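Local coordinates for SH3 domain-containing protein (Dictyostelium discoideum, PDB 4NQI) that drives membrane remodelling that controls osmoregulation, phagocytosis and cytokinesis, probably through its inverse BAR (I-BAR) domain, and probably binds phosphatidylinositol, at residues B[17-22]-B[175-180]; B[43-48]-B[97-102]; B[86-91]-B[203-208]. All blocks are in the same frame, centred on the assembly; numbering follows the deposited sequence.

Overall arrangement
The modelled I-BAR chain is almost entirely helical, and each contact joins a different pair of its three long helices. Contact 1 brings together helices 15-64 and 152-224, contact 2 helices 15-64 and 72-140, and contact 3 helices 72-140 and 152-224. Contacts 2 and 3 are neighbours, their centres 16 Å apart and their nearest atoms about 7 Å apart. Contact 1 is remote, its centre 35 Å from that of contact 2 and 46 Å from that of contact 3, on the opposite side of the chain's centre from contact 3. All three touch the second subunit. Bound PEG, probably from crystallisation, lies about 4 Å from the side chains of Tyr45 (contact 2) and Leu205 (contact 3).

Contact 1: residues B[17-22]-B[175-180]; sequences IEITLK and NKLRDV
Thr20 and Leu177 mark the level at which helix segments 17-22 and 175-180 come together, their CA atoms 5.0 Å apart. The two segments run in broadly the same direction, with an angle of 31° between them and an axis separation of 9.1 Å. At that spacing the short threonine side chain can sit against the neighbouring helix directly. Its methyl CG2 lies 3.8 Å from the backbone O of Lys176 and 3.9 Å from CG1 of Val180, so one branch meets both a carbonyl and a valine methyl. The hydroxyl takes the other side: Thr20 OG1 is 3.4 Å from Leu177 CD1 and nearly as close to the CB of that leucine. It stays satisfied despite these apolar neighbours, because OG1 turns back to hydrogen-bond the carbonyl O of Val16, one turn earlier in its own helix. This is the meeting of the first and third long helices of an I-BAR bundle, and helix 72-140 completes the packing, with Tyr125 lying against Thr20 and Lys176, and Phe121 against Val180. Leu177 has CG anti to its own N (chi1 175°), which swings CD1 across to the first helix, where it also rests 4.0 Å from CG2 of Ile19. Here the second subunit joins in, with its Met237 packed on Ile19 and its Ile238 on Leu177. Lys176 supplies its carbonyl to the interface, while its amine runs off to a salt bridge with Asp128.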
# COMPACT_ATOMS: atom_id res chain seq x y z
N ILE B 17 -45.22 -1.95 12.37
CA ILE B 17 -45.07 -0.52 12.60
C ILE B 17 -43.81 -0.19 13.40
O ILE B 17 -43.12 0.79 13.12
CB ILE B 17 -46.32 0.06 13.32
CG1 ILE B 17 -47.58 -0.22 12.50
CG2 ILE B 17 -46.16 1.55 13.57
N GLU B 18 -43.49 -1.03 14.39
CA GLU B 18 -42.31 -0.81 15.23
C GLU B 18 -41.00 -0.85 14.46
O GLU B 18 -40.13 0.00 14.67
CB GLU B 18 -42.28 -1.82 16.38
N ILE B 19 -40.84 -1.82 13.56
CA ILE B 19 -39.62 -1.94 12.77
C ILE B 19 -39.52 -0.83 11.73
O ILE B 19 -38.44 -0.31 11.46
CB ILE B 19 -39.52 -3.32 12.08
CG1 ILE B 19 -39.68 -4.45 13.10
CG2 ILE B 19 -38.20 -3.45 11.32
CD1 ILE B 19 -38.78 -4.35 14.31
N THR B 20 -40.67 -0.48 11.14
CA THR B 20 -40.74 0.62 10.17
C THR B 20 -40.23 1.90 10.82
O THR B 20 -39.37 2.59 10.26
CB THR B 20 -42.19 0.83 9.68
OG1 THR B 20 -42.77 -0.43 9.31
CG2 THR B 20 -42.23 1.77 8.49
N LEU B 21 -40.76 2.20 12.01
CA LEU B 21 -40.32 3.34 12.80
C LEU B 21 -38.85 3.25 13.18
O LEU B 21 -38.13 4.25 13.16
CB LEU B 21 -41.17 3.45 14.06
N LYS B 22 -38.40 2.05 13.53
CA LYS B 22 -37.00 1.84 13.92
C LYS B 22 -36.05 2.01 12.74
O LYS B 22 -34.96 2.57 12.89
CB LYS B 22 -36.81 0.45 14.54
CG LYS B 22 -35.41 0.24 15.12
N ASN B 175 -46.59 -2.64 3.34
CA ASN B 175 -45.97 -2.04 2.15
C ASN B 175 -44.92 -1.01 2.53
O ASN B 175 -43.85 -0.94 1.92
CB ASN B 175 -47.04 -1.39 1.26
CG ASN B 175 -47.78 -2.40 0.40
OD1 ASN B 175 -47.25 -3.46 0.06
ND2 ASN B 175 -49.02 -2.07 0.04
N LYS B 176 -45.23 -0.20 3.54
CA LYS B 176 -44.31 0.83 4.02
C LYS B 176 -43.10 0.23 4.74
O LYS B 176 -42.04 0.85 4.80
CB LYS B 176 -45.03 1.79 4.96
CG LYS B 176 -46.06 2.69 4.28
CD LYS B 176 -45.46 3.41 3.09
CE LYS B 176 -46.39 4.51 2.59
NZ LYS B 176 -46.73 5.45 3.68
N LEU B 177 -43.27 -0.98 5.28
CA LEU B 177 -42.15 -1.68 5.91
C LEU B 177 -41.16 -2.16 4.86
O LEU B 177 -39.95 -1.97 5.01
CB LEU B 177 -42.65 -2.86 6.75
CG LEU B 177 -41.53 -3.72 7.35
CD1 LEU B 177 -40.65 -2.89 8.27
CD2 LEU B 177 -42.09 -4.92 8.08
N ARG B 178 -41.68 -2.79 3.81
CA ARG B 178 -40.86 -3.20 2.67
C ARG B 178 -40.11 -2.01 2.10
O ARG B 178 -38.90 -2.07 1.90
CB ARG B 178 -41.75 -3.78 1.56
CG ARG B 178 -42.17 -5.22 1.76
CD ARG B 178 -42.76 -5.78 0.47
NE ARG B 178 -42.93 -7.23 0.52
CZ ARG B 178 -43.98 -7.84 1.04
NH1 ARG B 178 -44.97 -7.13 1.57
NH2 ARG B 178 -44.05 -9.17 1.05
N ASP B 179 -40.86 -0.94 1.85
CA ASP B 179 -40.32 0.26 1.21
C ASP B 179 -39.10 0.82 1.94
O ASP B 179 -38.11 1.19 1.31
CB ASP B 179 -41.40 1.34 1.09
CG ASP B 179 -42.46 0.99 0.05
OD1 ASP B 179 -42.22 0.08 -0.76
OD2 ASP B 179 -43.52 1.65 0.05
N VAL B 180 -39.16 0.85 3.27
CA VAL B 180 -38.07 1.42 4.06
C VAL B 180 -36.90 0.45 4.29
O VAL B 180 -35.74 0.86 4.25
CB VAL B 180 -38.58 2.01 5.41
CG1 VAL B 180 -39.06 0.91 6.34
CG2 VAL B 180 -37.50 2.85 6.07

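Contact 2: residues B[43-48]-B[97-102]; sequences NKYQQQ and KVLLNE
Asn43 meets Leu100 at the margin of this antiparallel helix pair, whose segments run at 150° to each other with their axes 9.4 Å apart. The asparagine leaves its helix pointing away from the partner, but its amide comes back far enough for OD1 to lie 4.2 Å from Leu100 CD1. Two residues on, Tyr45 presents the edge of its ring: CD2 is 3.9 Å from CD2 of Leu99, and the methyl lies near the ring plane. The tyrosine and leucine side chains cross at about a right angle. Phe198 of helix 152-224 packs on both of them, so all three long helices of the bundle meet at this level. The far end of the tyrosine belongs to the dimer, since its OH is hydrogen-bonded to OE2 of Glu89 of the second subunit. Next in sequence, Gln46 starts out toward segment 97-102 and lies opposite Leu99, with 6.8 Å between their CA atoms. Its CB is 4.1 Å from Leu99 CD2. Beyond that the chain bends sharply (chi2 -98°), which brings CG and the amide against Leu100, the two side chains crossing at a slant: Gln46 CG is 4.2 Å from Leu100 CB, and Gln46 NE2 is 3.9 Å from Leu100 CD1. The two leucines stand next to each other in sequence and divide the work, Leu99 facing tyrosine and glutamine, Leu100 facing the two amides. No hydrogen bond or salt bridge crosses between the segments, so their grip on each other rests on van der Waals packing of leucine methyls against an aromatic edge, methylenes and amide groups, while Tyr45 directs its polar end to the other subunit.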
# COMPACT_ATOMS: atom_id res chain seq x y z
N ASN B 43 -10.96 10.06 3.85
CA ASN B 43 -10.33 11.25 3.29
C ASN B 43 -8.90 11.45 3.81
O ASN B 43 -7.99 11.81 3.06
CB ASN B 43 -11.18 12.49 3.58
CG ASN B 43 -10.71 13.72 2.82
OD1 ASN B 43 -10.04 13.61 1.79
ND2 ASN B 43 -11.05 14.90 3.33
N LYS B 44 -8.72 11.20 5.11
CA LYS B 44 -7.42 11.27 5.75
C LYS B 44 -6.49 10.17 5.24
O LYS B 44 -5.30 10.41 4.99
CB LYS B 44 -7.60 11.12 7.26
CG LYS B 44 -6.31 10.89 8.04
N TYR B 45 -7.03 8.96 5.10
CA TYR B 45 -6.29 7.82 4.59
C TYR B 45 -5.75 8.12 3.20
O TYR B 45 -4.59 7.84 2.89
CB TYR B 45 -7.19 6.58 4.56
CG TYR B 45 -6.49 5.30 4.12
CD1 TYR B 45 -5.78 4.53 5.02
CD2 TYR B 45 -6.57 4.86 2.81
CE1 TYR B 45 -5.15 3.36 4.63
CE2 TYR B 45 -5.95 3.69 2.41
CZ TYR B 45 -5.24 2.95 3.33
OH TYR B 45 -4.61 1.79 2.94
N GLN B 46 -6.60 8.70 2.36
CA GLN B 46 -6.22 9.08 1.00
C GLN B 46 -5.06 10.08 1.00
O GLN B 46 -4.11 9.94 0.23
CB GLN B 46 -7.44 9.65 0.26
CG GLN B 46 -7.12 10.27 -1.09
CD GLN B 46 -6.99 11.78 -1.03
OE1 GLN B 46 -6.13 12.36 -1.69
NE2 GLN B 46 -7.85 12.42 -0.25
N GLN B 47 -5.14 11.08 1.88
CA GLN B 47 -4.10 12.10 1.99
C GLN B 47 -2.76 11.50 2.41
O GLN B 47 -1.71 11.87 1.87
CB GLN B 47 -4.53 13.20 2.97
CG GLN B 47 -5.53 14.20 2.39
CD GLN B 47 -6.24 15.03 3.45
OE1 GLN B 47 -5.87 15.02 4.62
NE2 GLN B 47 -7.28 15.75 3.03
N GLN B 48 -2.79 10.57 3.36
CA GLN B 48 -1.58 9.90 3.80
C GLN B 48 -0.99 9.01 2.71
O GLN B 48 0.23 8.84 2.62
CB GLN B 48 -1.83 9.09 5.07
CG GLN B 48 -2.16 9.94 6.30
CD GLN B 48 -1.08 10.95 6.63
OE1 GLN B 48 0.10 10.75 6.32
NE2 GLN B 48 -1.47 12.05 7.27
N LYS B 97 -6.45 8.56 -5.63
CA LYS B 97 -7.38 9.36 -6.43
C LYS B 97 -8.71 8.64 -6.64
O LYS B 97 -9.77 9.27 -6.64
CB LYS B 97 -6.75 9.70 -7.79
CG LYS B 97 -5.45 10.50 -7.73
CD LYS B 97 -5.71 11.98 -7.52
CE LYS B 97 -4.82 12.83 -8.43
NZ LYS B 97 -3.36 12.61 -8.20
N VAL B 98 -8.64 7.32 -6.84
CA VAL B 98 -9.84 6.50 -7.03
C VAL B 98 -10.71 6.51 -5.77
O VAL B 98 -11.93 6.67 -5.84
CB VAL B 98 -9.48 5.05 -7.42
CG1 VAL B 98 -10.69 4.13 -7.28
CG2 VAL B 98 -8.93 5.00 -8.84
N LEU B 99 -10.07 6.32 -4.61
CA LEU B 99 -10.77 6.38 -3.33
C LEU B 99 -11.45 7.73 -3.14
O LEU B 99 -12.55 7.81 -2.59
CB LEU B 99 -9.78 6.13 -2.18
CG LEU B 99 -10.37 6.14 -0.77
CD1 LEU B 99 -11.39 5.02 -0.59
CD2 LEU B 99 -9.28 6.04 0.30
N LEU B 100 -10.81 8.79 -3.62
CA LEU B 100 -11.36 10.14 -3.52
C LEU B 100 -12.49 10.37 -4.52
O LEU B 100 -13.54 10.90 -4.17
CB LEU B 100 -10.26 11.19 -3.72
CG LEU B 100 -10.71 12.65 -3.67
CD1 LEU B 100 -11.16 13.01 -2.26
CD2 LEU B 100 -9.63 13.61 -4.15
N ASN B 101 -12.25 9.99 -5.77
CA ASN B 101 -13.19 10.26 -6.86
C ASN B 101 -14.36 9.27 -6.95
O ASN B 101 -15.46 9.65 -7.34
CB ASN B 101 -12.46 10.30 -8.20
CG ASN B 101 -11.43 11.41 -8.28
OD1 ASN B 101 -11.62 12.49 -7.72
ND2 ASN B 101 -10.33 11.16 -8.98
N GLU B 102 -14.10 8.02 -6.59
CA GLU B 102 -15.09 6.95 -6.76
C GLU B 102 -15.84 6.59 -5.48
O GLU B 102 -16.91 5.98 -5.54
CB GLU B 102 -14.44 5.69 -7.34
CG GLU B 102 -13.63 5.92 -8.62
CD GLU B 102 -14.50 6.00 -9.85
OE1 GLU B 102 -15.74 5.87 -9.72
OE2 GLU B 102 -13.95 6.19 -10.96

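Contact 3: residues B[86-91]-B[203-208]; sequences KDLENR and IELSAD
The side chains of Arg91 and Asp208 both start toward the opposite helix and cross at about a right angle, with the guanidinium and carboxylate planes 70° apart. They form a salt bridge, but the hydrogen bond within it is weak: Arg91 NH1 is 3.3 Å from Asp208 OD2, and the N-H...O angle is only 123°. The same oxygen lies 3.7 Å from Arg91 CD, touching the aliphatic part of the chain as well. At its edge and in its plane, the guanidinium has the backbone O of Asp87, one turn earlier. With an alanine here, the Asp208 carboxylate would probably lose its charged mate across the interface. Beside the ion pair, each of two leucines packs on the other helix, partly on its backbone. Leu205 reaches across with CD1, 3.7 Å from the O of Leu88 and 4.0 Å from CB of Arg91. In return, Leu88 CD2 lies 3.9 Å from Asp208 C. This is the antiparallel packing of the second and third long helices in the I-BAR helical bundle, the segments running at 176° with their axes 10.4 Å apart. Leu88 continues onto Thr209 and Phe213 of its own chain, Glu89 touches Leu57 of helix 15-64, while Ser206 packs on Thr209 of the second subunit and Ala207 on Met210 of that subunit.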
# COMPACT_ATOMS: atom_id res chain seq x y z
N LYS B 86 9.44 4.07 -8.63
CA LYS B 86 8.77 5.23 -9.20
C LYS B 86 7.41 4.86 -9.80
O LYS B 86 6.38 5.45 -9.46
CB LYS B 86 9.64 5.91 -10.25
CG LYS B 86 8.99 7.16 -10.85
N ASP B 87 7.41 3.85 -10.67
CA ASP B 87 6.19 3.40 -11.32
C ASP B 87 5.13 2.94 -10.31
O ASP B 87 3.95 3.26 -10.47
CB ASP B 87 6.49 2.30 -12.33
CG ASP B 87 7.19 2.83 -13.57
OD1 ASP B 87 7.11 4.06 -13.82
OD2 ASP B 87 7.81 2.03 -14.30
N LEU B 88 5.55 2.21 -9.29
CA LEU B 88 4.63 1.73 -8.26
C LEU B 88 4.07 2.87 -7.40
O LEU B 88 2.89 2.86 -7.04
CB LEU B 88 5.30 0.67 -7.39
CG LEU B 88 5.58 -0.67 -8.07
CD1 LEU B 88 6.34 -1.60 -7.14
CD2 LEU B 88 4.29 -1.33 -8.52
N GLU B 89 4.91 3.85 -7.07
CA GLU B 89 4.46 4.98 -6.25
C GLU B 89 3.53 5.91 -7.02
O GLU B 89 2.62 6.52 -6.44
CB GLU B 89 5.64 5.75 -5.66
CG GLU B 89 6.47 4.96 -4.65
CD GLU B 89 5.63 4.35 -3.53
OE1 GLU B 89 4.64 4.97 -3.10
OE2 GLU B 89 5.97 3.23 -3.08
N ASN B 90 3.75 6.02 -8.33
CA ASN B 90 2.83 6.75 -9.19
C ASN B 90 1.45 6.09 -9.20
O ASN B 90 0.43 6.76 -9.18
CB ASN B 90 3.38 6.85 -10.62
CG ASN B 90 4.31 8.03 -10.82
OD1 ASN B 90 4.08 9.12 -10.29
ND2 ASN B 90 5.37 7.82 -11.59
N ARG B 91 1.44 4.75 -9.22
CA ARG B 91 0.19 4.00 -9.24
C ARG B 91 -0.52 4.00 -7.89
O ARG B 91 -1.74 3.88 -7.83
CB ARG B 91 0.43 2.57 -9.72
CG ARG B 91 1.03 2.48 -11.12
CD ARG B 91 1.18 1.03 -11.58
NE ARG B 91 2.20 0.90 -12.61
CZ ARG B 91 2.06 0.19 -13.73
NH1 ARG B 91 0.93 -0.45 -13.98
NH2 ARG B 91 3.06 0.13 -14.60
N ILE B 203 -6.03 -4.21 -5.19
CA ILE B 203 -5.68 -5.54 -5.68
C ILE B 203 -4.77 -5.44 -6.91
O ILE B 203 -3.79 -6.17 -7.03
CB ILE B 203 -6.96 -6.35 -6.01
CG1 ILE B 203 -7.70 -6.71 -4.72
CG2 ILE B 203 -6.64 -7.60 -6.81
CD1 ILE B 203 -9.02 -7.43 -4.94
N GLU B 204 -5.09 -4.50 -7.80
CA GLU B 204 -4.29 -4.25 -8.99
C GLU B 204 -2.87 -3.80 -8.64
O GLU B 204 -1.89 -4.35 -9.15
CB GLU B 204 -4.98 -3.19 -9.86
CG GLU B 204 -4.24 -2.83 -11.13
CD GLU B 204 -5.02 -1.84 -11.99
OE1 GLU B 204 -6.27 -1.93 -12.01
OE2 GLU B 204 -4.39 -0.99 -12.64
N LEU B 205 -2.76 -2.80 -7.76
CA LEU B 205 -1.46 -2.30 -7.31
C LEU B 205 -0.63 -3.41 -6.67
O LEU B 205 0.56 -3.54 -6.96
CB LEU B 205 -1.64 -1.16 -6.32
CG LEU B 205 -0.33 -0.68 -5.66
CD1 LEU B 205 0.54 0.06 -6.67
CD2 LEU B 205 -0.59 0.19 -4.45
N SER B 206 -1.27 -4.20 -5.81
CA SER B 206 -0.60 -5.33 -5.17
C SER B 206 -0.07 -6.31 -6.20
O SER B 206 1.04 -6.83 -6.06
CB SER B 206 -1.57 -6.04 -4.21
OG SER B 206 -2.04 -5.17 -3.20
N ALA B 207 -0.86 -6.56 -7.25
CA ALA B 207 -0.46 -7.46 -8.32
C ALA B 207 0.71 -6.90 -9.13
O ALA B 207 1.60 -7.65 -9.54
CB ALA B 207 -1.65 -7.77 -9.23
N ASP B 208 0.69 -5.59 -9.37
CA ASP B 208 1.80 -4.94 -10.06
C ASP B 208 3.06 -4.96 -9.21
O ASP B 208 4.17 -5.08 -9.73
CB ASP B 208 1.43 -3.50 -10.43
CG ASP B 208 0.30 -3.42 -11.44
OD1 ASP B 208 0.04 -4.42 -12.14
OD2 ASP B 208 -0.32 -2.34 -11.54